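Long-range contacts in C2 toxin component I (Clostridium botulinum, PDB 2J3Z), which is the enzymatic component of the binary C2 toxin, an ADP-ribosyltransferase that probably modifies actin inside target cells: residues I111-R116 against D130-Q135; Q189-I194 against L215-D220; S350-P355 against F384-E389; T397-R402 against E424-K429. The protein carries 1 engineered substitution. One frame throughout, in Å; residues are numbered along the deposited sequence.

Contact 1: I111-R116 against D130-Q135; sequences INFSIR and DKVRQQ
Ile111 opens the contact by bringing its far methyl, CD1, against the branched carbon of Val132; Ile111 CD1 lies 3.9 Å from Val132 CB and 4.1 Å from Val132 CG2, and the two side chains cross obliquely. The CG1 arm of Ile111 stands opposite the carbonyl carbon (chi1 -63°), which carries CD1 to the helix, while Ile111 CG2 turns back to its own chain and lies 3.7 Å above the plane of the Phe113 ring, over the centre. Phe113 CG sits between the backbone N and the carbonyl carbon (chi1 52°), and this torsion sends the ring out to the helix. There the ring tip, Phe113 CZ, lies 4.0 Å from Lys131 CB. Val132 CG1 comes up at the ring edge, 4.2 Å from Phe113 CE1, and the side chain of Gln135, one helical turn on from Lys131, reaches another part of that edge. The two segments are joined by apolar packing. Further along, Ile115 faces Pro106, Ile124 and Ile209, and Arg116 forms a salt bridge with Asp121. Loop 111-116 packs on helix 126-136, and both rest on strand 206-216, where Ile209 touches Ile115 and Val132, while Asn112 reaches helix 326-336.

Contact 2: Q189-I194 against L215-D220; sequences QGFSII and LSQELD
Phe191 and Leu215 meet on one side of the strand pair, with Leu215 CD1 3.8 Å from Phe191 CB. Leu215 CG lies opposite its own nitrogen (chi1 -170°), and from there the CD1 branch swings over to Phe191 and the carbonyl of Ser192. The phenyl ring of Phe191 has the carbonyl oxygen of Ser216 at its edge, near the ring plane, and runs obliquely past the side chain of Gln217. On the other side, Ile194 CD1 covers Ser216 CB at 3.6 Å, and Ser192 OG comes 3.5 Å from the same carbon. Ser192 and Ser216 form an antiparallel hydrogen-bonded pair. Ser192 N gives to Ser216 O over 3.0 Å and Ser216 N to Ser192 O over 2.8 Å; both bonds are nearly straight at the hydrogen (168°), yet each donor stands well above the plane of the carbonyl it meets. Beyond this pair the chains part, and a water bridges them, donating to Gly190 O and accepting from Glu218 N at 2.9 Å. Ser192 OG is bonded to Glu140, while the Glu218 carboxylate is held by Thr142, Arg366 and Arg368. The chemistry is therefore divided: backbone bonds and apolar contacts close the base of the hairpin 192-203/206-216, whereas the polar ends are matched by neighbours, and the arginines probably stabilise the negative charge of Glu218.

Contact 3: S350-P355 against F384-E389; sequences SLKSTP and FQDEQE. With SO4 (sulfate ion), chain O.
Two signature sequences of the ADP-ribosyltransferases meet here: Ser350 closes the Ser-Thr-Ser motif that starts at Ser348, and Glu387-Gln388-Glu389 fits the Glu-X-Glu motif that leads into strand 389-392, as in actin-modifying relatives. Ser350 and Glu389 face each other as an antiparallel non-hydrogen-bonded pair. The hydroxyl of Ser350, OG, donates to Glu387 O at 2.7 Å, in the carbonyl plane, and accepts from Lys352 N at 3.0 Å, an ST turn; this double use fixes its rotation and ties the two motifs together. Leu351 N gives to Gln388 O over 2.9 Å, nearly along the C=O axis. The extended Gln388 side chain crosses Leu351 at about a right angle, its OE1 3.3 Å from Leu351 CB, and that oxygen is bonded to Ser226 N. Lys352 also crosses Gln388, its chain bent at the third and fourth torsions. Lys352 NZ forms a salt bridge to Asp386 OD2 (2.9 Å) and also donates to O4 of a sulfate ion, probably from the crystallisation liquor, 3.0 Å away.

Contact 4: T397-R402 against E424-K429; sequences TFKIFR and EGIQNK
Backbone hydrogen bonds carry the contact between Thr397 and Ile426 and between Lys399 and Glu424, two antiparallel hydrogen-bonded pairs with Phe398 and Gly425 as the non-hydrogen-bonded pair between them. Thr397 N to Ile426 O and Ile426 N to Thr397 O both measure 2.7 Å. Lys399 N donates to Glu424 O at 2.9 Å, and Glu424 N returns a bond of 3.0 Å to Lys399 O. Weaker CA-H...O contacts fill in at the middle pair, Gly425 CA lying 3.3 Å from Thr397 O. Apolar packing is made on the face of Thr397, Lys399 and Ile426: Ile426 CD1 rests against the lysine chain, 3.7 Å from Lys399 CB, and the isoleucine runs alongside the lysine in the same direction. Lys399 leaves the strand with CG trans to N (chi1 -175°) and continues past the isoleucine until NZ reaches Gly338 O. Phe401 turns a ring edge to Glu424, where Phe401 CE2 lies 4.1 Å from Glu424 N, while the Glu424 carboxylate is bonded to Gln139. A classic beta bulge sets Phe401 and Arg402 opposite the single residue Asp422 in the antiparallel hairpin 397-411/414-426, which lies within the mixed sheet of the second ADP-ribosyltransferase unit.

In the fold
The contacts follow one another in series along the chain, contacts 1 and 2 in the first ADP-ribosyltransferase-like half and contacts 3 and 4 in the second. Contacts 2 and 4 each lie at the open end of a long hairpin, 192-203/206-216 in the eight-stranded sheet and 397-411/414-426 in the five-stranded one, their centres about 19 Å apart. Contacts 1 and 3 are farthest separated, about 35 Å between centres, on opposite sides of the chain's centre. Contacts 1 and 4 touch where Gln135 packs by Phe401, and contact 2 is salt-bridged to strand 363-369 of the other half. These links hold the two related units against each other.

Contact 1: I111-R116 against D130-Q135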
loop_
_atom_site.group_PDB
_atom_site.type_symbol
_atom_site.label_atom_id
_atom_site.label_comp_id
_atom_site.label_asym_id
_atom_site.label_seq_id
_atom_site.Cartn_x
_atom_site.Cartn_y
_atom_site.Cartn_z
ATOM N N ILE A 111 -12.627 -3.009 3.814
ATOM C CA ILE A 111 -13.933 -3.484 4.263
ATOM C C ILE A 111 -13.798 -4.880 4.865
ATOM O O ILE A 111 -13.419 -5.809 4.165
ATOM C CB ILE A 111 -15.010 -3.476 3.123
ATOM C CG1 ILE A 111 -15.280 -2.044 2.605
ATOM C CG2 ILE A 111 -16.313 -4.107 3.641
ATOM C CD1 ILE A 111 -16.011 -2.002 1.259
ATOM N N ASN A 112 -14.116 -5.014 6.153
ATOM C CA ASN A 112 -14.058 -6.311 6.855
ATOM C C ASN A 112 -15.386 -6.932 7.227
ATOM O O ASN A 112 -15.432 -8.137 7.499
ATOM C CB ASN A 112 -13.258 -6.182 8.143
ATOM C CG ASN A 112 -12.052 -5.353 7.956
ATOM O OD1 ASN A 112 -11.203 -5.669 7.110
ATOM N ND2 ASN A 112 -11.962 -4.254 8.708
ATOM N N PHE A 113 -16.440 -6.121 7.282
ATOM C CA PHE A 113 -17.787 -6.615 7.531
ATOM C C PHE A 113 -18.369 -7.225 6.251
ATOM O O PHE A 113 -17.911 -6.915 5.150
ATOM C CB PHE A 113 -18.689 -5.489 8.072
ATOM C CG PHE A 113 -18.671 -4.234 7.231
ATOM C CD1 PHE A 113 -19.579 -4.065 6.176
ATOM C CD2 PHE A 113 -17.743 -3.209 7.489
ATOM C CE1 PHE A 113 -19.557 -2.902 5.392
ATOM C CE2 PHE A 113 -17.721 -2.031 6.699
ATOM C CZ PHE A 113 -18.625 -1.889 5.649
ATOM N N SER A 114 -19.377 -8.084 6.412
ATOM C CA SER A 114 -20.082 -8.721 5.292
ATOM C C SER A 114 -20.853 -7.686 4.522
ATOM O O SER A 114 -21.624 -6.903 5.115
ATOM C CB SER A 114 -21.129 -9.719 5.796
ATOM O OG SER A 114 -20.716 -10.353 6.983
ATOM N N ILE A 115 -20.677 -7.695 3.209
ATOM C CA ILE A 115 -21.440 -6.789 2.367
ATOM C C ILE A 115 -22.809 -7.407 2.135
ATOM O O ILE A 115 -23.847 -6.779 2.426
ATOM C CB ILE A 115 -20.661 -6.402 1.082
ATOM C CG1 ILE A 115 -19.496 -5.478 1.463
ATOM C CG2 ILE A 115 -21.575 -5.721 0.057
ATOM C CD1 ILE A 115 -18.458 -5.312 0.407
ATOM N N ARG A 116 -22.810 -8.648 1.659
ATOM C CA ARG A 116 -24.065 -9.345 1.393
ATOM C C ARG A 116 -24.580 -10.060 2.636
ATOM O O ARG A 116 -23.821 -10.342 3.565
ATOM C CB ARG A 116 -23.942 -10.294 0.190
ATOM C CG ARG A 116 -23.745 -9.550 -1.130
ATOM C CD ARG A 116 -24.089 -10.358 -2.378
ATOM N NE ARG A 116 -22.953 -11.152 -2.837
ATOM C CZ ARG A 116 -22.320 -11.020 -4.002
ATOM N NH1 ARG A 116 -22.691 -10.126 -4.904
ATOM N NH2 ARG A 116 -21.294 -11.815 -4.268
ATOM N N ASP A 130 -24.499 2.605 2.980
ATOM C CA ASP A 130 -24.045 3.791 3.711
ATOM C C ASP A 130 -22.730 3.550 4.429
ATOM O O ASP A 130 -21.836 4.390 4.367
ATOM C CB ASP A 130 -25.082 4.282 4.733
ATOM C CG ASP A 130 -24.615 5.555 5.476
ATOM O OD1 ASP A 130 -24.499 6.636 4.830
ATOM O OD2 ASP A 130 -24.356 5.478 6.699
ATOM N N LYS A 131 -22.604 2.406 5.098
ATOM C CA LYS A 131 -21.355 2.056 5.751
ATOM C C LYS A 131 -20.202 1.932 4.773
ATOM O O LYS A 131 -19.079 2.340 5.125
ATOM C CB LYS A 131 -21.470 0.777 6.592
ATOM C CG LYS A 131 -21.920 1.005 8.042
ATOM C CD LYS A 131 -22.110 -0.307 8.829
ATOM C CE LYS A 131 -23.476 -0.959 8.515
ATOM N NZ LYS A 131 -23.900 -2.140 9.370
ATOM N N VAL A 132 -20.426 1.375 3.573
ATOM C CA VAL A 132 -19.278 1.271 2.626
ATOM C C VAL A 132 -18.869 2.614 2.003
ATOM O O VAL A 132 -17.667 2.877 1.846
ATOM C CB VAL A 132 -19.261 0.049 1.624
ATOM C CG1 VAL A 132 -20.421 -0.873 1.809
ATOM C CG2 VAL A 132 -19.042 0.482 0.162
ATOM N N ARG A 133 -19.874 3.438 1.693
ATOM C CA ARG A 133 -19.685 4.826 1.265
ATOM C C ARG A 133 -18.839 5.595 2.266
ATOM O O ARG A 133 -17.885 6.259 1.876
ATOM C CB ARG A 133 -21.029 5.530 1.083
ATOM C CG ARG A 133 -21.855 4.993 -0.076
ATOM C CD ARG A 133 -22.985 5.953 -0.345
ATOM N NE ARG A 133 -24.159 5.362 -0.992
ATOM C CZ ARG A 133 -24.764 5.854 -2.073
ATOM N NH1 ARG A 133 -24.295 6.952 -2.681
ATOM N NH2 ARG A 133 -25.832 5.259 -2.559
ATOM N N GLN A 134 -19.165 5.477 3.552
ATOM C CA GLN A 134 -18.375 6.129 4.594
ATOM C C GLN A 134 -16.937 5.643 4.611
ATOM O O GLN A 134 -16.024 6.448 4.776
ATOM C CB GLN A 134 -19.005 6.003 5.992
ATOM C CG GLN A 134 -18.469 7.065 7.018
ATOM C CD GLN A 134 -19.012 8.535 6.793
ATOM O OE1 GLN A 134 -19.830 8.791 5.897
ATOM N NE2 GLN A 134 -18.540 9.483 7.628
ATOM N N GLN A 135 -16.720 4.346 4.425
ATOM C CA GLN A 135 -15.336 3.865 4.370
ATOM C C GLN A 135 -14.570 4.268 3.110
ATOM O O GLN A 135 -13.393 4.670 3.199
ATOM C CB GLN A 135 -15.237 2.344 4.554
ATOM C CG GLN A 135 -15.207 1.915 6.025
ATOM C CD GLN A 135 -13.988 1.066 6.333
ATOM O OE1 GLN A 135 -12.969 1.210 5.678
ATOM N NE2 GLN A 135 -14.088 0.174 7.339
#

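Contact 2: Q189-I194 against L215-D220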
loop_
_atom_site.group_PDB
_atom_site.type_symbol
_atom_site.label_atom_id
_atom_site.label_comp_id
_atom_site.label_asym_id
_atom_site.label_seq_id
_atom_site.Cartn_x
_atom_site.Cartn_y
_atom_site.Cartn_z
ATOM N N GLN A 189 2.141 -3.385 -10.883
ATOM C CA GLN A 189 1.925 -3.264 -9.444
ATOM C C GLN A 189 1.733 -1.816 -9.112
ATOM O O GLN A 189 2.141 -0.961 -9.875
ATOM C CB GLN A 189 3.137 -3.767 -8.685
ATOM C CG GLN A 189 3.302 -5.249 -8.781
ATOM C CD GLN A 189 4.378 -5.778 -7.862
ATOM O OE1 GLN A 189 5.415 -6.286 -8.313
ATOM N NE2 GLN A 189 4.153 -5.644 -6.575
ATOM N N GLY A 190 1.115 -1.538 -7.973
ATOM C CA GLY A 190 1.179 -0.200 -7.424
ATOM C C GLY A 190 0.186 0.858 -7.854
ATOM O O GLY A 190 0.377 1.999 -7.490
ATOM N N PHE A 191 -0.851 0.520 -8.621
ATOM C CA PHE A 191 -1.889 1.525 -8.929
ATOM C C PHE A 191 -2.856 1.662 -7.768
ATOM O O PHE A 191 -3.023 0.753 -6.975
ATOM C CB PHE A 191 -2.645 1.255 -10.257
ATOM C CG PHE A 191 -1.745 1.213 -11.486
ATOM C CD1 PHE A 191 -0.991 2.328 -11.860
ATOM C CD2 PHE A 191 -1.640 0.055 -12.240
ATOM C CE1 PHE A 191 -0.143 2.290 -12.986
ATOM C CE2 PHE A 191 -0.815 -0.028 -13.369
ATOM C CZ PHE A 191 -0.060 1.097 -13.748
ATOM N N SER A 192 -3.488 2.822 -7.665
ATOM C CA SER A 192 -4.566 2.972 -6.726
ATOM C C SER A 192 -5.910 3.207 -7.408
ATOM O O SER A 192 -5.999 3.572 -8.591
ATOM C CB SER A 192 -4.259 4.085 -5.740
ATOM O OG SER A 192 -4.096 5.305 -6.423
ATOM N N ILE A 193 -6.965 2.954 -6.649
ATOM C CA ILE A 193 -8.283 3.371 -7.038
ATOM C C ILE A 193 -8.774 4.395 -6.010
ATOM O O ILE A 193 -8.542 4.249 -4.806
ATOM C CB ILE A 193 -9.247 2.153 -7.221
ATOM C CG1 ILE A 193 -10.472 2.545 -8.042
ATOM C CG2 ILE A 193 -9.641 1.510 -5.897
ATOM C CD1 ILE A 193 -10.173 2.664 -9.545
ATOM N N ILE A 194 -9.423 5.437 -6.497
ATOM C CA ILE A 194 -10.120 6.394 -5.644
ATOM C C ILE A 194 -11.624 6.257 -5.883
ATOM O O ILE A 194 -12.137 6.690 -6.922
ATOM C CB ILE A 194 -9.668 7.807 -5.977
ATOM C CG1 ILE A 194 -8.134 7.887 -5.813
ATOM C CG2 ILE A 194 -10.451 8.841 -5.131
ATOM C CD1 ILE A 194 -7.465 9.003 -6.582
ATOM N N LEU A 215 -8.407 5.649 -11.584
ATOM C CA LEU A 215 -7.164 4.966 -11.386
ATOM C C LEU A 215 -6.123 6.066 -11.144
ATOM O O LEU A 215 -6.019 7.054 -11.892
ATOM C CB LEU A 215 -6.838 4.108 -12.598
ATOM C CG LEU A 215 -5.677 3.122 -12.516
ATOM C CD1 LEU A 215 -6.076 1.827 -11.811
ATOM C CD2 LEU A 215 -5.235 2.806 -13.932
ATOM N N SER A 216 -5.349 5.906 -10.075
ATOM C CA SER A 216 -4.322 6.878 -9.805
ATOM C C SER A 216 -3.066 6.140 -9.396
ATOM O O SER A 216 -2.942 4.962 -9.678
ATOM C CB SER A 216 -4.755 7.858 -8.709
ATOM O OG SER A 216 -3.934 9.025 -8.798
ATOM N N GLN A 217 -2.166 6.847 -8.719
ATOM C CA GLN A 217 -0.962 6.261 -8.181
ATOM C C GLN A 217 -0.440 7.126 -7.031
ATOM O O GLN A 217 -0.334 8.341 -7.163
ATOM C CB GLN A 217 0.093 6.132 -9.299
ATOM C CG GLN A 217 1.389 5.559 -8.820
ATOM C CD GLN A 217 1.910 4.415 -9.678
ATOM O OE1 GLN A 217 2.572 3.495 -9.159
ATOM N NE2 GLN A 217 1.627 4.457 -10.995
ATOM N N GLU A 218 -0.103 6.507 -5.906
ATOM C CA GLU A 218 0.511 7.251 -4.805
ATOM C C GLU A 218 2.022 7.305 -5.002
ATOM O O GLU A 218 2.616 6.375 -5.544
ATOM C CB GLU A 218 0.190 6.570 -3.471
ATOM C CG GLU A 218 -1.284 6.680 -3.118
ATOM C CD GLU A 218 -1.616 6.191 -1.716
ATOM O OE1 GLU A 218 -1.905 7.023 -0.825
ATOM O OE2 GLU A 218 -1.600 4.963 -1.517
ATOM N N LEU A 219 2.621 8.404 -4.551
ATOM C CA LEU A 219 4.053 8.527 -4.426
ATOM C C LEU A 219 4.551 7.660 -3.263
ATOM O O LEU A 219 4.492 8.059 -2.093
ATOM C CB LEU A 219 4.451 9.987 -4.263
ATOM C CG LEU A 219 5.945 10.306 -4.235
ATOM C CD1 LEU A 219 6.615 9.839 -5.522
ATOM C CD2 LEU A 219 6.152 11.792 -4.006
ATOM N N ASP A 220 5.051 6.475 -3.613
ATOM C CA ASP A 220 5.389 5.457 -2.642
ATOM C C ASP A 220 6.624 4.717 -3.134
ATOM O O ASP A 220 6.644 4.204 -4.256
ATOM C CB ASP A 220 4.197 4.490 -2.484
ATOM C CG ASP A 220 4.384 3.445 -1.398
ATOM O OD1 ASP A 220 5.498 3.263 -0.821
ATOM O OD2 ASP A 220 3.367 2.769 -1.142
HETATM O O HOH W 1 -0.370 3.592 -5.541
#

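Contact 3: S350-P355 against F384-E389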
loop_
_atom_site.group_PDB
_atom_site.type_symbol
_atom_site.label_atom_id
_atom_site.label_comp_id
_atom_site.label_asym_id
_atom_site.label_seq_id
_atom_site.Cartn_x
_atom_site.Cartn_y
_atom_site.Cartn_z
ATOM N N SER A 350 10.546 6.643 7.666
ATOM C CA SER A 350 11.519 6.532 6.575
ATOM C C SER A 350 10.799 6.395 5.242
ATOM O O SER A 350 9.681 5.901 5.201
ATOM C CB SER A 350 12.452 5.328 6.774
ATOM O OG SER A 350 13.401 5.177 5.714
ATOM N N LEU A 351 11.460 6.811 4.156
ATOM C CA LEU A 351 10.994 6.518 2.806
ATOM C C LEU A 351 11.036 5.012 2.522
ATOM O O LEU A 351 10.320 4.530 1.624
ATOM C CB LEU A 351 11.820 7.304 1.757
ATOM C CG LEU A 351 11.578 8.819 1.746
ATOM C CD1 LEU A 351 12.164 9.517 0.517
ATOM C CD2 LEU A 351 10.091 9.114 1.836
ATOM N N LYS A 352 11.888 4.294 3.267
ATOM C CA LYS A 352 12.099 2.851 3.100
ATOM C C LYS A 352 11.125 2.102 4.014
ATOM O O LYS A 352 11.044 2.394 5.219
ATOM C CB LYS A 352 13.566 2.460 3.399
ATOM C CG LYS A 352 14.569 3.047 2.404
ATOM C CD LYS A 352 16.040 2.881 2.798
ATOM C CE LYS A 352 16.705 1.686 2.132
ATOM N NZ LYS A 352 18.183 1.934 1.798
ATOM N N SER A 353 10.379 1.158 3.428
ATOM C CA SER A 353 9.372 0.370 4.146
ATOM C C SER A 353 9.986 -0.579 5.187
ATOM O O SER A 353 9.378 -0.811 6.233
ATOM C CB SER A 353 8.527 -0.455 3.160
ATOM O OG SER A 353 9.293 -1.534 2.612
ATOM N N THR A 354 11.177 -1.110 4.893
ATOM C CA THR A 354 11.790 -2.170 5.690
ATOM C C THR A 354 13.302 -2.019 5.958
ATOM O O THR A 354 14.075 -2.871 5.491
ATOM C CB THR A 354 11.527 -3.570 5.024
ATOM O OG1 THR A 354 10.180 -3.594 4.525
ATOM C CG2 THR A 354 11.733 -4.743 6.022
ATOM N N PRO A 355 13.720 -0.992 6.758
ATOM C CA PRO A 355 15.149 -0.951 7.128
ATOM C C PRO A 355 15.461 -2.278 7.809
ATOM O O PRO A 355 14.653 -2.734 8.648
ATOM C CB PRO A 355 15.261 0.211 8.118
ATOM C CG PRO A 355 13.921 0.981 8.010
ATOM C CD PRO A 355 12.923 0.089 7.398
ATOM N N PHE A 384 23.218 10.301 9.566
ATOM C CA PHE A 384 21.980 9.787 8.974
ATOM C C PHE A 384 22.197 9.387 7.511
ATOM O O PHE A 384 21.345 9.623 6.633
ATOM C CB PHE A 384 20.881 10.832 9.123
ATOM C CG PHE A 384 20.309 10.892 10.512
ATOM C CD1 PHE A 384 21.070 11.415 11.574
ATOM C CD2 PHE A 384 19.003 10.409 10.765
ATOM C CE1 PHE A 384 20.549 11.452 12.878
ATOM C CE2 PHE A 384 18.461 10.446 12.057
ATOM C CZ PHE A 384 19.228 10.968 13.120
ATOM N N GLN A 385 23.332 8.723 7.274
ATOM C CA GLN A 385 23.884 8.615 5.913
ATOM C C GLN A 385 23.035 7.862 4.860
ATOM O O GLN A 385 23.135 8.189 3.670
ATOM C CB GLN A 385 25.389 8.276 5.952
ATOM C CG GLN A 385 26.221 9.488 6.488
ATOM C CD GLN A 385 27.476 9.102 7.294
ATOM O OE1 GLN A 385 28.075 8.053 7.051
ATOM N NE2 GLN A 385 27.884 9.965 8.244
ATOM N N ASP A 386 22.182 6.916 5.266
ATOM C CA ASP A 386 21.141 6.415 4.342
ATOM C C ASP A 386 19.803 5.971 4.986
ATOM O O ASP A 386 19.100 5.105 4.449
ATOM C CB ASP A 386 21.674 5.350 3.345
ATOM C CG ASP A 386 20.714 5.148 2.134
ATOM O OD1 ASP A 386 20.499 6.117 1.350
ATOM O OD2 ASP A 386 20.147 4.030 1.975
ATOM N N GLU A 387 19.428 6.579 6.113
ATOM C CA GLU A 387 18.150 6.210 6.737
ATOM C C GLU A 387 16.932 6.740 6.012
ATOM O O GLU A 387 15.818 6.209 6.212
ATOM C CB GLU A 387 18.086 6.624 8.208
ATOM C CG GLU A 387 18.469 5.483 9.176
ATOM C CD GLU A 387 19.975 5.286 9.294
ATOM O OE1 GLU A 387 20.463 4.121 9.140
ATOM O OE2 GLU A 387 20.666 6.311 9.536
ATOM N N GLN A 388 17.129 7.771 5.185
ATOM C CA GLN A 388 16.019 8.395 4.459
ATOM C C GLN A 388 14.851 8.721 5.391
ATOM O O GLN A 388 13.695 8.382 5.117
ATOM C CB GLN A 388 15.562 7.498 3.310
ATOM C CG GLN A 388 16.659 7.245 2.277
ATOM C CD GLN A 388 16.129 6.562 1.071
ATOM O OE1 GLN A 388 14.928 6.570 0.843
ATOM N NE2 GLN A 388 17.012 5.946 0.285
ATOM N N GLU A 389 15.170 9.385 6.494
ATOM C CA GLU A 389 14.186 9.666 7.525
ATOM C C GLU A 389 13.378 10.924 7.287
ATOM O O GLU A 389 13.926 11.977 6.972
ATOM C CB GLU A 389 14.847 9.776 8.917
ATOM C CG GLU A 389 13.816 10.246 9.986
ATOM C CD GLU A 389 14.310 10.174 11.426
ATOM O OE1 GLU A 389 15.338 9.523 11.685
ATOM O OE2 GLU A 389 13.647 10.791 12.305
HETATM S S SO4 O . 18.539 -1.492 4.423
HETATM O O1 SO4 O . 18.593 -1.115 5.841
HETATM O O2 SO4 O . 19.520 -2.554 4.155
HETATM O O3 SO4 O . 17.191 -1.954 3.995
HETATM O O4 SO4 O . 18.833 -0.294 3.623
#

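Contact 4: T397-R402 against E424-K429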
loop_
_atom_site.group_PDB
_atom_site.type_symbol
_atom_site.label_atom_id
_atom_site.label_comp_id
_atom_site.label_asym_id
_atom_site.label_seq_id
_atom_site.Cartn_x
_atom_site.Cartn_y
_atom_site.Cartn_z
ATOM N N THR A 397 -1.254 12.120 14.699
ATOM C CA THR A 397 -2.159 10.969 14.809
ATOM C C THR A 397 -2.109 10.124 13.523
ATOM O O THR A 397 -1.987 10.664 12.416
ATOM C CB THR A 397 -3.605 11.440 15.079
ATOM O OG1 THR A 397 -3.666 12.063 16.370
ATOM C CG2 THR A 397 -4.596 10.277 15.034
ATOM N N PHE A 398 -2.187 8.810 13.683
ATOM C CA PHE A 398 -2.218 7.913 12.542
ATOM C C PHE A 398 -3.637 7.358 12.498
ATOM O O PHE A 398 -3.995 6.562 13.366
ATOM C CB PHE A 398 -1.206 6.765 12.686
ATOM C CG PHE A 398 0.245 7.209 12.847
ATOM C CD1 PHE A 398 1.179 6.352 13.435
ATOM C CD2 PHE A 398 0.688 8.467 12.411
ATOM C CE1 PHE A 398 2.549 6.743 13.587
ATOM C CE2 PHE A 398 2.022 8.861 12.566
ATOM C CZ PHE A 398 2.963 7.991 13.147
ATOM N N LYS A 399 -4.450 7.771 11.522
ATOM C CA LYS A 399 -5.821 7.213 11.418
ATOM C C LYS A 399 -5.872 6.071 10.427
ATOM O O LYS A 399 -5.723 6.296 9.235
ATOM C CB LYS A 399 -6.878 8.255 11.047
ATOM C CG LYS A 399 -8.292 7.674 11.071
ATOM C CD LYS A 399 -9.350 8.752 11.084
ATOM C CE LYS A 399 -10.771 8.182 10.850
ATOM N NZ LYS A 399 -11.307 7.444 12.050
ATOM N N ILE A 400 -6.122 4.869 10.936
ATOM C CA ILE A 400 -6.012 3.611 10.159
ATOM C C ILE A 400 -7.230 3.443 9.247
ATOM O O ILE A 400 -8.361 3.557 9.708
ATOM C CB ILE A 400 -5.849 2.367 11.095
ATOM C CG1 ILE A 400 -4.612 2.504 11.996
ATOM C CG2 ILE A 400 -5.796 1.055 10.293
ATOM C CD1 ILE A 400 -4.543 1.402 13.115
ATOM N N PHE A 401 -7.003 3.226 7.959
ATOM C CA PHE A 401 -8.119 2.975 7.035
ATOM C C PHE A 401 -8.086 1.558 6.395
ATOM O O PHE A 401 -9.084 1.121 5.836
ATOM C CB PHE A 401 -8.279 4.094 5.987
ATOM C CG PHE A 401 -7.108 4.242 5.028
ATOM C CD1 PHE A 401 -7.161 3.689 3.744
ATOM C CD2 PHE A 401 -5.967 4.973 5.393
ATOM C CE1 PHE A 401 -6.099 3.824 2.859
ATOM C CE2 PHE A 401 -4.878 5.120 4.517
ATOM C CZ PHE A 401 -4.954 4.543 3.237
ATOM N N ARG A 402 -6.970 0.845 6.500
ATOM C CA ARG A 402 -6.870 -0.492 5.900
ATOM C C ARG A 402 -5.720 -1.281 6.501
ATOM O O ARG A 402 -4.654 -0.715 6.734
ATOM C CB ARG A 402 -6.675 -0.410 4.366
ATOM C CG ARG A 402 -6.599 -1.755 3.665
ATOM C CD ARG A 402 -6.516 -1.611 2.161
ATOM N NE ARG A 402 -5.210 -1.117 1.745
ATOM C CZ ARG A 402 -4.820 -0.985 0.487
ATOM N NH1 ARG A 402 -5.643 -1.310 -0.501
ATOM N NH2 ARG A 402 -3.596 -0.537 0.220
ATOM N N GLU A 424 -3.547 7.511 7.517
ATOM C CA GLU A 424 -3.311 8.917 7.268
ATOM C C GLU A 424 -2.725 9.626 8.483
ATOM O O GLU A 424 -3.277 9.533 9.589
ATOM C CB GLU A 424 -4.633 9.596 6.991
ATOM C CG GLU A 424 -5.285 9.180 5.694
ATOM C CD GLU A 424 -6.527 10.000 5.432
ATOM O OE1 GLU A 424 -6.505 11.252 5.591
ATOM O OE2 GLU A 424 -7.530 9.374 5.078
ATOM N N GLY A 425 -1.619 10.339 8.270
ATOM C CA GLY A 425 -1.060 11.219 9.280
ATOM C C GLY A 425 -1.981 12.405 9.420
ATOM O O GLY A 425 -2.243 13.080 8.434
ATOM N N ILE A 426 -2.483 12.638 10.636
ATOM C CA ILE A 426 -3.423 13.747 10.948
ATOM C C ILE A 426 -2.832 14.593 12.078
ATOM O O ILE A 426 -2.357 14.041 13.085
ATOM C CB ILE A 426 -4.816 13.243 11.415
ATOM C CG1 ILE A 426 -5.430 12.260 10.404
ATOM C CG2 ILE A 426 -5.758 14.406 11.609
ATOM C CD1 ILE A 426 -6.900 11.887 10.683
ATOM N N GLN A 427 -2.852 15.916 11.919
ATOM C CA GLN A 427 -2.300 16.817 12.939
ATOM C C GLN A 427 -3.324 17.864 13.408
ATOM O O GLN A 427 -3.519 18.908 12.788
ATOM C CB GLN A 427 -0.975 17.458 12.466
ATOM C CG GLN A 427 0.151 16.434 12.078
ATOM C CD GLN A 427 1.322 17.054 11.290
ATOM O OE1 GLN A 427 1.170 18.083 10.649
ATOM N NE2 GLN A 427 2.490 16.419 11.351
ATOM N N ASN A 428 -3.999 17.532 14.506
ATOM C CA ASN A 428 -4.862 18.449 15.226
ATOM C C ASN A 428 -3.836 19.111 16.131
ATOM O O ASN A 428 -3.382 18.568 17.155
ATOM C CB ASN A 428 -5.931 17.691 15.992
ATOM C CG ASN A 428 -6.498 16.516 15.211
ATOM O OD1 ASN A 428 -6.299 15.364 15.597
ATOM N ND2 ASN A 428 -7.208 16.795 14.119
ATOM N N LYS A 429 -3.450 20.306 15.717
ATOM C CA LYS A 429 -2.068 20.689 15.888
ATOM C C LYS A 429 -1.856 22.072 16.379
ATOM O O LYS A 429 -2.005 23.027 15.610
ATOM C CB LYS A 429 -1.367 20.493 14.516
ATOM C CG LYS A 429 -0.178 21.386 14.134
ATOM C CD LYS A 429 -0.011 21.391 12.613
ATOM C CE LYS A 429 -1.219 21.995 11.857
ATOM N NZ LYS A 429 -1.173 21.682 10.392
#